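Rho GTPase activating protein 15 (Homo sapiens, PDB 3BYI) acts through its RhoGAP domain, the part in this chain, as an activator of GTP hydrolysis by Rho-type GTPases such as RAC1, converting them to the inactive GDP-bound state. Local coordinates at residues G21-K26 with E102-L107; T34-V39 with R144-V149; D54-V59 with V91-L96; L180-E185 with V194-I199. All blocks are in the same frame, centred on the assembly; numbering follows the deposited sequence.

Contact 1 of 4, residues G21-K26 with E102-L107; sequences GSHLHK and ELPEPL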
loop_
_atom_site.group_PDB
_atom_site.type_symbol
_atom_site.label_atom_id
_atom_site.label_comp_id
_atom_site.label_asym_id
_atom_site.label_seq_id
_atom_site.Cartn_x
_atom_site.Cartn_y
_atom_site.Cartn_z
ATOM N N GLY A 21 -7.686 -0.918 -9.713
ATOM C CA GLY A 21 -8.992 -0.288 -9.635
ATOM C C GLY A 21 -10.109 -1.189 -9.138
ATOM O O GLY A 21 -11.255 -0.749 -9.071
ATOM N N SER A 22 -9.805 -2.464 -8.865
ATOM C CA SER A 22 -10.778 -3.391 -8.280
ATOM C C SER A 22 -10.614 -3.352 -6.768
ATOM O O SER A 22 -9.501 -3.166 -6.264
ATOM C CB SER A 22 -10.573 -4.835 -8.785
ATOM O OG SER A 22 -10.727 -4.948 -10.190
ATOM N N HIS A 23 -11.719 -3.569 -6.051
ATOM C CA HIS A 23 -11.693 -3.673 -4.597
ATOM C C HIS A 23 -10.691 -4.725 -4.176
ATOM O O HIS A 23 -10.585 -5.771 -4.817
ATOM C CB HIS A 23 -13.080 -4.060 -4.018
ATOM C CG HIS A 23 -13.269 -3.619 -2.588
ATOM N ND1 HIS A 23 -12.874 -4.381 -1.504
ATOM C CD2 HIS A 23 -13.755 -2.465 -2.075
ATOM C CE1 HIS A 23 -13.149 -3.729 -0.390
ATOM N NE2 HIS A 23 -13.684 -2.564 -0.708
ATOM N N LEU A 24 -9.982 -4.459 -3.084
ATOM C CA LEU A 24 -9.075 -5.435 -2.464
ATOM C C LEU A 24 -9.774 -6.799 -2.328
ATOM O O LEU A 24 -9.195 -7.831 -2.589
ATOM C CB LEU A 24 -8.604 -4.912 -1.085
ATOM C CG LEU A 24 -7.605 -5.800 -0.308
ATOM C CD1 LEU A 24 -6.273 -5.937 -1.061
ATOM C CD2 LEU A 24 -7.425 -5.293 1.093
ATOM N N HIS A 25 -11.053 -6.774 -1.968
ATOM C CA HIS A 25 -11.831 -7.985 -1.701
ATOM C C HIS A 25 -12.121 -8.803 -2.934
ATOM O O HIS A 25 -12.140 -10.028 -2.863
ATOM C CB HIS A 25 -13.124 -7.632 -0.989
ATOM C CG HIS A 25 -12.890 -7.015 0.357
ATOM N ND1 HIS A 25 -13.878 -6.892 1.307
ATOM C CD2 HIS A 25 -11.767 -6.519 0.922
ATOM C CE1 HIS A 25 -13.385 -6.324 2.388
ATOM N NE2 HIS A 25 -12.104 -6.080 2.178
ATOM N N LYS A 26 -12.285 -8.123 -4.062
ATOM C CA LYS A 26 -12.454 -8.791 -5.341
ATOM C C LYS A 26 -11.135 -9.326 -5.868
ATOM O O LYS A 26 -11.101 -10.409 -6.440
ATOM C CB LYS A 26 -13.095 -7.854 -6.374
ATOM C CG LYS A 26 -14.555 -7.500 -6.066
ATOM C CD LYS A 26 -15.458 -7.710 -7.293
ATOM N N GLU A 102 -5.103 3.170 -6.236
ATOM C CA GLU A 102 -6.167 2.909 -7.223
ATOM C C GLU A 102 -7.255 1.976 -6.680
ATOM O O GLU A 102 -8.243 1.811 -7.319
ATOM C CB GLU A 102 -5.557 2.408 -8.560
ATOM C CG GLU A 102 -6.476 2.636 -9.740
ATOM C CD GLU A 102 -5.823 2.384 -11.065
ATOM O OE1 GLU A 102 -4.582 2.428 -11.157
ATOM O OE2 GLU A 102 -6.575 2.122 -12.026
ATOM N N LEU A 103 -7.077 1.386 -5.498
ATOM C CA LEU A 103 -8.124 0.585 -4.874
ATOM C C LEU A 103 -9.336 1.458 -4.798
ATOM O O LEU A 103 -9.190 2.608 -4.504
ATOM C CB LEU A 103 -7.683 0.178 -3.470
ATOM C CG LEU A 103 -6.598 -0.902 -3.407
ATOM C CD1 LEU A 103 -6.216 -1.211 -1.979
ATOM C CD2 LEU A 103 -7.103 -2.127 -4.060
ATOM N N PRO A 104 -10.544 0.951 -5.121
ATOM C CA PRO A 104 -11.711 1.830 -4.962
ATOM C C PRO A 104 -11.980 2.290 -3.524
ATOM O O PRO A 104 -12.625 3.308 -3.322
ATOM C CB PRO A 104 -12.886 0.981 -5.475
ATOM C CG PRO A 104 -12.414 -0.405 -5.417
ATOM C CD PRO A 104 -10.924 -0.367 -5.639
ATOM N N GLU A 105 -11.579 1.482 -2.549
ATOM C CA GLU A 105 -11.672 1.841 -1.146
ATOM C C GLU A 105 -10.231 1.694 -0.645
ATOM O O GLU A 105 -9.505 0.794 -1.093
ATOM C CB GLU A 105 -12.629 0.911 -0.397
ATOM C CG GLU A 105 -12.925 1.368 1.036
ATOM C CD GLU A 105 -13.743 0.365 1.865
ATOM O OE1 GLU A 105 -13.802 -0.849 1.526
ATOM O OE2 GLU A 105 -14.328 0.812 2.884
ATOM N N PRO A 106 -9.781 2.615 0.223
ATOM C CA PRO A 106 -8.438 2.441 0.775
ATOM C C PRO A 106 -8.234 1.189 1.643
ATOM O O PRO A 106 -9.190 0.613 2.153
ATOM C CB PRO A 106 -8.194 3.760 1.568
ATOM C CG PRO A 106 -9.494 4.471 1.626
ATOM C CD PRO A 106 -10.427 3.877 0.633
ATOM N N LEU A 107 -6.963 0.796 1.825
ATOM C CA LEU A 107 -6.620 -0.351 2.670
ATOM C C LEU A 107 -7.263 -0.238 4.054
ATOM O O LEU A 107 -7.744 -1.224 4.609
ATOM C CB LEU A 107 -5.102 -0.493 2.811
ATOM C CG LEU A 107 -4.545 -1.722 3.568
ATOM C CD1 LEU A 107 -5.027 -3.017 2.952
ATOM C CD2 LEU A 107 -2.989 -1.684 3.647
HETATM O O HOH W 1 -10.214 -1.818 -1.413
#

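Contact 2 of 4, residues T34-V39 with R144-V149; sequences TVPWFV and RDTMKV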
loop_
_atom_site.group_PDB
_atom_site.type_symbol
_atom_site.label_atom_id
_atom_site.label_comp_id
_atom_site.label_asym_id
_atom_site.label_seq_id
_atom_site.Cartn_x
_atom_site.Cartn_y
_atom_site.Cartn_z
ATOM N N THR A 34 -5.728 -13.623 0.910
ATOM C CA THR A 34 -6.018 -12.440 1.717
ATOM C C THR A 34 -4.959 -11.377 1.501
ATOM O O THR A 34 -5.044 -10.276 2.050
ATOM C CB THR A 34 -6.198 -12.826 3.194
ATOM O OG1 THR A 34 -5.047 -13.532 3.650
ATOM C CG2 THR A 34 -7.453 -13.782 3.363
ATOM N N VAL A 35 -3.941 -11.704 0.700
ATOM C CA VAL A 35 -2.977 -10.723 0.247
ATOM C C VAL A 35 -2.765 -10.853 -1.256
ATOM O O VAL A 35 -2.442 -11.924 -1.730
ATOM C CB VAL A 35 -1.605 -10.891 0.944
ATOM C CG1 VAL A 35 -0.720 -9.724 0.588
ATOM C CG2 VAL A 35 -1.774 -11.009 2.452
ATOM N N PRO A 36 -2.956 -9.766 -2.013
ATOM C CA PRO A 36 -2.731 -9.884 -3.444
ATOM C C PRO A 36 -1.314 -10.303 -3.827
ATOM O O PRO A 36 -0.330 -9.789 -3.308
ATOM C CB PRO A 36 -3.013 -8.472 -3.971
ATOM C CG PRO A 36 -3.862 -7.841 -2.940
ATOM C CD PRO A 36 -3.415 -8.418 -1.638
ATOM N N TRP A 37 -1.229 -11.233 -4.754
ATOM C CA TRP A 37 0.049 -11.662 -5.321
ATOM C C TRP A 37 0.929 -10.496 -5.765
ATOM O O TRP A 37 2.131 -10.555 -5.585
ATOM C CB TRP A 37 -0.155 -12.605 -6.513
ATOM C CG TRP A 37 -0.445 -13.941 -6.043
ATOM C CD1 TRP A 37 -1.640 -14.587 -6.080
ATOM C CD2 TRP A 37 0.460 -14.797 -5.375
ATOM N NE1 TRP A 37 -1.528 -15.804 -5.482
ATOM C CE2 TRP A 37 -0.243 -15.967 -5.048
ATOM C CE3 TRP A 37 1.809 -14.692 -5.026
ATOM C CZ2 TRP A 37 0.367 -17.054 -4.416
ATOM C CZ3 TRP A 37 2.409 -15.739 -4.380
ATOM C CH2 TRP A 37 1.690 -16.914 -4.074
ATOM N N PHE A 38 0.340 -9.467 -6.377
ATOM C CA PHE A 38 1.145 -8.361 -6.891
ATOM C C PHE A 38 1.843 -7.608 -5.750
ATOM O O PHE A 38 2.971 -7.167 -5.897
ATOM C CB PHE A 38 0.323 -7.378 -7.718
ATOM C CG PHE A 38 1.145 -6.201 -8.245
ATOM C CD1 PHE A 38 2.143 -6.398 -9.187
ATOM C CD2 PHE A 38 0.911 -4.906 -7.801
ATOM C CE1 PHE A 38 2.862 -5.305 -9.714
ATOM C CE2 PHE A 38 1.639 -3.859 -8.287
ATOM C CZ PHE A 38 2.604 -4.053 -9.255
ATOM N N VAL A 39 1.141 -7.475 -4.618
ATOM C CA VAL A 39 1.694 -6.864 -3.439
ATOM C C VAL A 39 2.897 -7.687 -2.901
ATOM O O VAL A 39 3.924 -7.143 -2.515
ATOM C CB VAL A 39 0.606 -6.666 -2.335
ATOM C CG1 VAL A 39 1.248 -6.236 -0.968
ATOM C CG2 VAL A 39 -0.472 -5.657 -2.802
ATOM N N ARG A 144 -6.623 -6.654 7.006
ATOM C CA ARG A 144 -5.706 -7.019 8.072
ATOM C C ARG A 144 -4.448 -7.740 7.552
ATOM O O ARG A 144 -3.349 -7.405 7.940
ATOM C CB ARG A 144 -6.411 -7.942 9.069
ATOM C CG ARG A 144 -5.426 -8.553 10.086
ATOM C CD ARG A 144 -6.098 -9.246 11.247
ATOM N NE ARG A 144 -6.895 -10.358 10.794
ATOM C CZ ARG A 144 -8.216 -10.343 10.635
ATOM N NH1 ARG A 144 -8.957 -9.266 10.894
ATOM N NH2 ARG A 144 -8.798 -11.434 10.208
ATOM N N ASP A 145 -4.621 -8.791 6.743
ATOM C CA ASP A 145 -3.479 -9.559 6.286
ATOM C C ASP A 145 -2.559 -8.777 5.349
ATOM O O ASP A 145 -1.342 -8.962 5.379
ATOM C CB ASP A 145 -3.908 -10.847 5.590
ATOM C CG ASP A 145 -4.545 -11.832 6.524
ATOM O OD1 ASP A 145 -4.560 -11.611 7.762
ATOM O OD2 ASP A 145 -5.054 -12.835 5.997
ATOM N N THR A 146 -3.145 -7.941 4.502
ATOM C CA THR A 146 -2.362 -7.048 3.629
ATOM C C THR A 146 -1.605 -5.937 4.441
ATOM O O THR A 146 -0.443 -5.603 4.150
ATOM C CB THR A 146 -3.282 -6.485 2.536
ATOM O OG1 THR A 146 -3.796 -7.594 1.813
ATOM C CG2 THR A 146 -2.575 -5.524 1.528
ATOM N N MET A 147 -2.256 -5.391 5.467
ATOM C CA MET A 147 -1.571 -4.490 6.394
ATOM C C MET A 147 -0.401 -5.156 7.066
ATOM O O MET A 147 0.669 -4.576 7.170
ATOM C CB MET A 147 -2.519 -4.004 7.500
ATOM C CG MET A 147 -3.479 -2.922 7.047
ATOM S SD MET A 147 -4.485 -2.398 8.400
ATOM C CE MET A 147 -5.848 -1.591 7.529
ATOM N N LYS A 148 -0.601 -6.371 7.560
ATOM C CA LYS A 148 0.493 -7.084 8.232
ATOM C C LYS A 148 1.691 -7.288 7.310
ATOM O O LYS A 148 2.822 -6.999 7.677
ATOM C CB LYS A 148 0.023 -8.425 8.756
ATOM C CG LYS A 148 1.039 -9.107 9.658
ATOM C CD LYS A 148 0.548 -10.424 10.173
ATOM C CE LYS A 148 1.576 -11.064 11.133
ATOM N NZ LYS A 148 0.864 -11.956 12.117
ATOM N N VAL A 149 1.433 -7.781 6.106
ATOM C CA VAL A 149 2.492 -8.011 5.135
ATOM C C VAL A 149 3.199 -6.668 4.760
ATOM O O VAL A 149 4.429 -6.592 4.759
ATOM C CB VAL A 149 1.929 -8.797 3.900
ATOM C CG1 VAL A 149 2.829 -8.702 2.710
ATOM C CG2 VAL A 149 1.681 -10.278 4.244
#

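Contact 3 of 4, residues D54-V59 with V91-L96; sequences DGIYRV and VVTGAL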
loop_
_atom_site.group_PDB
_atom_site.type_symbol
_atom_site.label_atom_id
_atom_site.label_comp_id
_atom_site.label_asym_id
_atom_site.label_seq_id
_atom_site.Cartn_x
_atom_site.Cartn_y
_atom_site.Cartn_z
ATOM N N ASP A 54 18.719 4.642 -1.509
ATOM C CA ASP A 54 18.397 5.945 -0.926
ATOM C C ASP A 54 16.999 6.375 -1.298
ATOM O O ASP A 54 16.636 6.323 -2.459
ATOM C CB ASP A 54 19.365 7.020 -1.377
ATOM C CG ASP A 54 20.726 6.856 -0.759
ATOM O OD1 ASP A 54 20.917 5.858 -0.023
ATOM O OD2 ASP A 54 21.590 7.717 -1.029
ATOM N N GLY A 55 16.205 6.757 -0.300
ATOM C CA GLY A 55 14.863 7.309 -0.569
ATOM C C GLY A 55 13.853 6.295 -1.071
ATOM O O GLY A 55 12.846 6.673 -1.665
ATOM N N ILE A 56 14.099 5.018 -0.804
ATOM C CA ILE A 56 13.186 3.951 -1.166
ATOM C C ILE A 56 11.798 4.271 -0.641
ATOM O O ILE A 56 11.658 4.596 0.533
ATOM C CB ILE A 56 13.683 2.565 -0.659
ATOM C CG1 ILE A 56 12.913 1.447 -1.369
ATOM C CG2 ILE A 56 13.651 2.429 0.919
ATOM C CD1 ILE A 56 13.307 1.245 -2.877
ATOM N N TYR A 57 10.811 4.255 -1.567
ATOM C CA TYR A 57 9.385 4.603 -1.374
ATOM C C TYR A 57 9.060 6.102 -1.460
ATOM O O TYR A 57 7.911 6.473 -1.720
ATOM C CB TYR A 57 8.781 3.969 -0.126
ATOM C CG TYR A 57 8.577 2.480 -0.278
ATOM C CD1 TYR A 57 9.420 1.572 0.326
ATOM C CD2 TYR A 57 7.539 1.987 -1.041
ATOM C CE1 TYR A 57 9.241 0.233 0.151
ATOM C CE2 TYR A 57 7.327 0.614 -1.186
ATOM C CZ TYR A 57 8.176 -0.241 -0.599
ATOM O OH TYR A 57 7.950 -1.578 -0.764
ATOM N N ARG A 58 10.062 6.952 -1.235
ATOM C CA ARG A 58 9.913 8.365 -1.424
ATOM C C ARG A 58 10.252 8.728 -2.880
ATOM O O ARG A 58 9.545 9.468 -3.512
ATOM C CB ARG A 58 10.794 9.153 -0.428
ATOM C CG ARG A 58 10.657 10.689 -0.500
ATOM C CD ARG A 58 11.385 11.366 0.712
ATOM N N VAL A 59 11.351 8.194 -3.391
ATOM C CA VAL A 59 11.750 8.487 -4.776
ATOM C C VAL A 59 10.741 7.862 -5.742
ATOM O O VAL A 59 10.196 6.764 -5.514
ATOM C CB VAL A 59 13.210 8.022 -5.095
ATOM C CG1 VAL A 59 13.491 8.038 -6.613
ATOM C CG2 VAL A 59 14.270 8.877 -4.317
ATOM N N VAL A 91 10.484 2.025 -9.855
ATOM C CA VAL A 91 9.317 1.648 -10.664
ATOM C C VAL A 91 8.429 0.633 -9.898
ATOM O O VAL A 91 7.195 0.692 -9.959
ATOM C CB VAL A 91 9.730 1.086 -12.087
ATOM C CG1 VAL A 91 8.528 0.430 -12.812
ATOM C CG2 VAL A 91 10.356 2.168 -12.945
ATOM N N VAL A 92 9.068 -0.265 -9.146
ATOM C CA VAL A 92 8.367 -1.297 -8.350
ATOM C C VAL A 92 7.660 -0.649 -7.172
ATOM O O VAL A 92 6.461 -0.896 -6.930
ATOM C CB VAL A 92 9.339 -2.421 -7.905
ATOM C CG1 VAL A 92 8.690 -3.397 -6.926
ATOM C CG2 VAL A 92 9.886 -3.136 -9.139
ATOM N N THR A 93 8.381 0.195 -6.433
ATOM C CA THR A 93 7.762 0.885 -5.317
ATOM C C THR A 93 6.620 1.761 -5.800
ATOM O O THR A 93 5.593 1.797 -5.167
ATOM C CB THR A 93 8.722 1.783 -4.551
ATOM O OG1 THR A 93 9.212 2.768 -5.451
ATOM C CG2 THR A 93 9.874 0.978 -3.885
ATOM N N GLY A 94 6.826 2.477 -6.914
ATOM C CA GLY A 94 5.786 3.313 -7.505
ATOM C C GLY A 94 4.543 2.553 -7.929
ATOM O O GLY A 94 3.438 3.015 -7.741
ATOM N N ALA A 95 4.735 1.366 -8.470
ATOM C CA ALA A 95 3.633 0.532 -8.921
ATOM C C ALA A 95 2.886 -0.042 -7.728
ATOM O O ALA A 95 1.657 -0.105 -7.734
ATOM C CB ALA A 95 4.162 -0.598 -9.893
ATOM N N LEU A 96 3.606 -0.422 -6.678
ATOM C CA LEU A 96 2.963 -0.869 -5.435
ATOM C C LEU A 96 2.079 0.237 -4.873
ATOM O O LEU A 96 0.908 0.008 -4.598
ATOM C CB LEU A 96 3.989 -1.264 -4.372
ATOM C CG LEU A 96 3.412 -2.016 -3.165
ATOM C CD1 LEU A 96 2.582 -3.198 -3.682
ATOM C CD2 LEU A 96 4.554 -2.508 -2.163
HETATM O O HOH W 2 11.038 4.470 -4.447
HETATM O O HOH W 3 8.041 5.501 -5.925
#

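Contact 4 of 4, residues L180-E185 with V194-I199; sequences LRAENE and VYQNQI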
loop_
_atom_site.group_PDB
_atom_site.type_symbol
_atom_site.label_atom_id
_atom_site.label_comp_id
_atom_site.label_asym_id
_atom_site.label_seq_id
_atom_site.Cartn_x
_atom_site.Cartn_y
_atom_site.Cartn_z
ATOM N N LEU A 180 -4.726 5.382 3.841
ATOM C CA LEU A 180 -5.900 5.897 4.546
ATOM C C LEU A 180 -6.699 6.926 3.725
ATOM O O LEU A 180 -7.929 7.053 3.880
ATOM C CB LEU A 180 -5.478 6.496 5.881
ATOM C CG LEU A 180 -4.948 5.487 6.909
ATOM C CD1 LEU A 180 -3.413 5.481 7.139
ATOM C CD2 LEU A 180 -5.664 5.719 8.199
ATOM N N ARG A 181 -6.027 7.661 2.843
ATOM C CA ARG A 181 -6.758 8.521 1.881
ATOM C C ARG A 181 -7.788 9.431 2.572
ATOM O O ARG A 181 -8.889 9.635 2.079
ATOM C CB ARG A 181 -7.459 7.636 0.834
ATOM C CG ARG A 181 -7.881 8.310 -0.475
ATOM C CD ARG A 181 -8.677 7.323 -1.351
ATOM N NE ARG A 181 -7.851 6.220 -1.811
ATOM C CZ ARG A 181 -8.289 5.156 -2.481
ATOM N NH1 ARG A 181 -9.574 5.039 -2.797
ATOM N NH2 ARG A 181 -7.420 4.210 -2.842
ATOM N N ALA A 182 -7.390 10.004 3.704
ATOM C CA ALA A 182 -8.314 10.719 4.598
ATOM C C ALA A 182 -8.351 12.221 4.388
ATOM O O ALA A 182 -9.118 12.901 5.061
ATOM C CB ALA A 182 -7.974 10.398 6.066
ATOM N N GLU A 183 -7.543 12.723 3.448
ATOM C CA GLU A 183 -7.354 14.181 3.202
ATOM C C GLU A 183 -8.691 14.884 3.084
ATOM O O GLU A 183 -8.945 15.911 3.760
ATOM C CB GLU A 183 -6.585 14.480 1.887
ATOM C CG GLU A 183 -5.172 13.951 1.737
ATOM C CD GLU A 183 -5.149 12.468 1.439
ATOM O OE1 GLU A 183 -5.298 11.679 2.395
ATOM O OE2 GLU A 183 -5.003 12.094 0.264
ATOM N N ASN A 184 -9.535 14.306 2.215
ATOM C CA ASN A 184 -10.800 14.920 1.805
ATOM C C ASN A 184 -12.033 14.529 2.627
ATOM O O ASN A 184 -13.098 15.123 2.426
ATOM C CB ASN A 184 -11.083 14.629 0.323
ATOM C CG ASN A 184 -12.045 15.642 -0.308
ATOM O OD1 ASN A 184 -12.173 16.779 0.168
ATOM N ND2 ASN A 184 -12.720 15.231 -1.380
ATOM N N GLU A 185 -11.921 13.550 3.533
ATOM C CA GLU A 185 -13.048 13.264 4.440
ATOM C C GLU A 185 -13.525 14.595 5.094
ATOM O O GLU A 185 -12.726 15.496 5.348
ATOM C CB GLU A 185 -12.690 12.197 5.497
ATOM C CG GLU A 185 -12.229 10.815 4.947
ATOM C CD GLU A 185 -13.036 10.293 3.732
ATOM O OE1 GLU A 185 -14.272 10.108 3.841
ATOM O OE2 GLU A 185 -12.415 10.054 2.667
ATOM N N VAL A 194 -2.400 14.866 9.431
ATOM C CA VAL A 194 -1.684 14.429 10.633
ATOM C C VAL A 194 -2.244 13.112 11.170
ATOM O O VAL A 194 -1.492 12.244 11.593
ATOM C CB VAL A 194 -1.692 15.511 11.730
ATOM C CG1 VAL A 194 -0.815 15.107 12.948
ATOM C CG2 VAL A 194 -1.152 16.823 11.127
ATOM N N TYR A 195 -3.563 12.977 11.185
ATOM C CA TYR A 195 -4.200 11.775 11.706
ATOM C C TYR A 195 -3.682 10.538 10.988
ATOM O O TYR A 195 -3.300 9.556 11.613
ATOM C CB TYR A 195 -5.693 11.809 11.503
ATOM C CG TYR A 195 -6.497 12.678 12.432
ATOM C CD1 TYR A 195 -5.950 13.262 13.570
ATOM C CD2 TYR A 195 -7.854 12.868 12.179
ATOM C CE1 TYR A 195 -6.737 14.048 14.415
ATOM C CE2 TYR A 195 -8.639 13.645 13.005
ATOM C CZ TYR A 195 -8.093 14.228 14.124
ATOM O OH TYR A 195 -8.919 14.981 14.926
ATOM N N GLN A 196 -3.709 10.574 9.668
ATOM C CA GLN A 196 -3.354 9.414 8.912
ATOM C C GLN A 196 -1.863 9.077 8.963
ATOM O O GLN A 196 -1.498 7.904 9.042
ATOM C CB GLN A 196 -3.831 9.554 7.484
ATOM C CG GLN A 196 -3.147 10.590 6.659
ATOM C CD GLN A 196 -3.891 10.798 5.362
ATOM O OE1 GLN A 196 -4.834 10.070 5.068
ATOM N NE2 GLN A 196 -3.474 11.774 4.577
ATOM N N ASN A 197 -1.004 10.090 8.941
ATOM C CA ASN A 197 0.425 9.870 9.095
ATOM C C ASN A 197 0.784 9.310 10.489
ATOM O O ASN A 197 1.660 8.454 10.623
ATOM C CB ASN A 197 1.173 11.175 8.866
ATOM C CG ASN A 197 1.097 11.611 7.425
ATOM O OD1 ASN A 197 0.350 11.033 6.661
ATOM N ND2 ASN A 197 1.853 12.632 7.051
ATOM N N GLN A 198 0.095 9.787 11.519
ATOM C CA GLN A 198 0.316 9.271 12.851
ATOM C C GLN A 198 -0.129 7.830 12.976
ATOM O O GLN A 198 0.523 7.053 13.666
ATOM C CB GLN A 198 -0.376 10.125 13.908
ATOM C CG GLN A 198 0.356 11.439 14.213
ATOM C CD GLN A 198 1.799 11.234 14.561
ATOM O OE1 GLN A 198 2.700 11.545 13.763
ATOM N NE2 GLN A 198 2.035 10.676 15.754
ATOM N N ILE A 199 -1.239 7.469 12.329
ATOM C CA ILE A 199 -1.724 6.088 12.352
ATOM C C ILE A 199 -0.735 5.194 11.631
ATOM O O ILE A 199 -0.390 4.109 12.107
ATOM C CB ILE A 199 -3.122 5.908 11.687
ATOM C CG1 ILE A 199 -4.224 6.611 12.503
ATOM C CG2 ILE A 199 -3.451 4.427 11.569
ATOM C CD1 ILE A 199 -5.400 7.079 11.695
#

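Contact 1 of 4, residues G21-K26 with E102-L107
An N-capped helix start, H23 ahead of helix 24-31, meets the proline-rich loop E102-L107 that leaves helix 89-102, here in the all-helical RhoGAP domain. The imidazole of H23 works at two edges. Its ND1 accepts the backbone N-H of H25 at 3.0 Å, which is the capping bond, while NE2 donates across the contact to OE1 of E105 at 2.8 Å. Both partners sit near the ring plane, so the ring's rotation is fixed from two directions; the carboxylate, turned 50° from the ring, accepts this bond on the anti side of OE1. With CG of H23 anti to the backbone N (chi1 -155°), the ring swings back to lie alongside the E105 chain. Water 1 sits over one face of the same ring and bridges the backbones, accepting from L24 N and donating to E105 O. P104 brings CG to 3.3 Å from H23 N. E102 turns its carboxylate to R70, outside the contact, and its carbonyl receives a CA-H...O contact from G21. On the apolar side of the contact, methyl CD2 of L24 rests on methyl CD1 of L107 at 3.8 Å.

Contact 2 of 4, residues T34-V39 with R144-V149
T34 and D145 make the shortest approach here: the T34 hydroxyl OG1 donates to D145 OD2, modelled at 2.4 Å, a length too short to be taken literally. T34 sets OG1 between its backbone N and carbonyl carbon (chi1 55°), which turns the hydroxyl toward the D145 carboxylate. One residue further along helix 141-159, T146 OG1 lies 3.0 Å from the carbonyl oxygen of T34. This hydroxyl can donate either to T34 O or to P142 O, one helical turn back, and P142 is the stronger partner. The same hydroxyl oxygen is flanked by carbon, with P36 CD 3.6 Å away and the proline ring crossing the threonine side chain at about a right angle. V35 then carries the apolar part. Its CG2 lies 3.6 Å from the backbone O of D145 and 4.0 Å from CG2 of V149, methyl against methyl, so this one branch spans a full turn of the helix. Behind it, P36 also packs on L24 and V27 of helix 24-31 and on F99 of helix 89-102. The arrangement is that of an incoming loop laid along a helix, with P36 as N-cap residue of helix 37-49, inside the helical bundle of the RhoGAP domain.

Contact 3 of 4, residues D54-V59 with V91-L96
This is a buried loop-to-helix contact, an aromatic ring set against a helical threonine, in the loop of the RhoGAP domain that carries the predicted arginine finger. Y57 and T93 carry it. Methyl CG2 of T93 stands over the tyrosine ring, 3.8 Å from the centroid and 12° off the normal, a CH-pi contact; the ring's edge meets L96, whose CD2 lies 3.8 Å from Y57 OH. I56 closes in from the loop, its CD1 3.6 Å from T93 CG2, so one methyl meets both the I56 tip and the Y57 ring face. With CG of Y57 beside its backbone N (chi1 -72°), the ring reaches inward, where OH bonds to H153 NE2 and F175 meets it edge-to-face. T93 OG1, which also bonds to H90 O, accepts from two waters. Water 2 donates to T93 OG1 at 2.7 Å and to V59 O, and accepts from Y57 N; water 3 likewise joins V59 O to T93 OG1. A leucine in place of Y57 would probably leave H153 without its hydroxyl partner and strip the T93 methyl of its aromatic face. R58, its end not modelled, takes no part and directs its CB away from helix 89-102, compatible with the predicted finger role. The chemistry implies a loop held by apolar packing, water bridges and direct hydrogen bonds from Y57, whose carbonyl also binds K97.

Contact 4 of 4, residues L180-E185 with V194-I199
Q196, L180 and I199 bury the most surface in this helix-loop-helix connection of the RhoGAP domain, where the chain leaves helix 168-180, turns at R181 with positive phi, and packs back on helix 189-205. Q196 dominates. Its primary amide uses both ends on the loop: OE1 accepts the backbone N-H of A182 at 2.9 Å, and NE2 donates to OE1 of E183 at 2.8 Å. The two bonds differ in geometry. E183 OE1 lies within the amide plane of Q196 yet is itself approached from above its carboxylate plane, the two planes being 55° apart, whereas A182 N comes to the amide oxygen at a C=O...donor angle of 144°. Q196 reaches the loop because its CG sits between the backbone N and carbonyl carbon (chi1 68°) and the chain runs extended beyond it. E183 instead bends at its second torsion, bringing its carboxylate back to the helix. Replacing Q196 by an alanine removes both amide ends and would probably leave the A182 N-H and the E183 carboxylate without their mates across the contact and set the E183 side chain free to turn. Next to the amide, the L180 and Q196 side chains run antiparallel alongside each other, L180 CB lying 3.8 Å from Q196 CB and L180 CD1 3.6 Å from Q196 O. P177 of helix 168-180 packs against both Q196 and E183, and F108 touches L180 and I199. One turn along helix 189-205, I199 completes the apolar side by setting its CD1 3.8 Å from L180 CD2.

In the fold
From the N terminus, contact 1 closes the first long loop, bringing the start of helix 24-31 to the chain after helix 89-102. Contact 2 opens inside that loop and closes beyond it, at helix 141-159, so the two cross; they touch where L24 and L107 meet P36, T146 and M147. Contact 3 is nested within both, joining the predicted arginine-finger loop to helix 89-102, and meets contact 2 where F38 and V39 pack on A95 and L96. Contact 4 follows in series, a short local closure that folds the loop after helix 168-180 onto helix 189-205, about 17 Å between centres from contact 1, which it reaches through R181 and the carbonyl of L103.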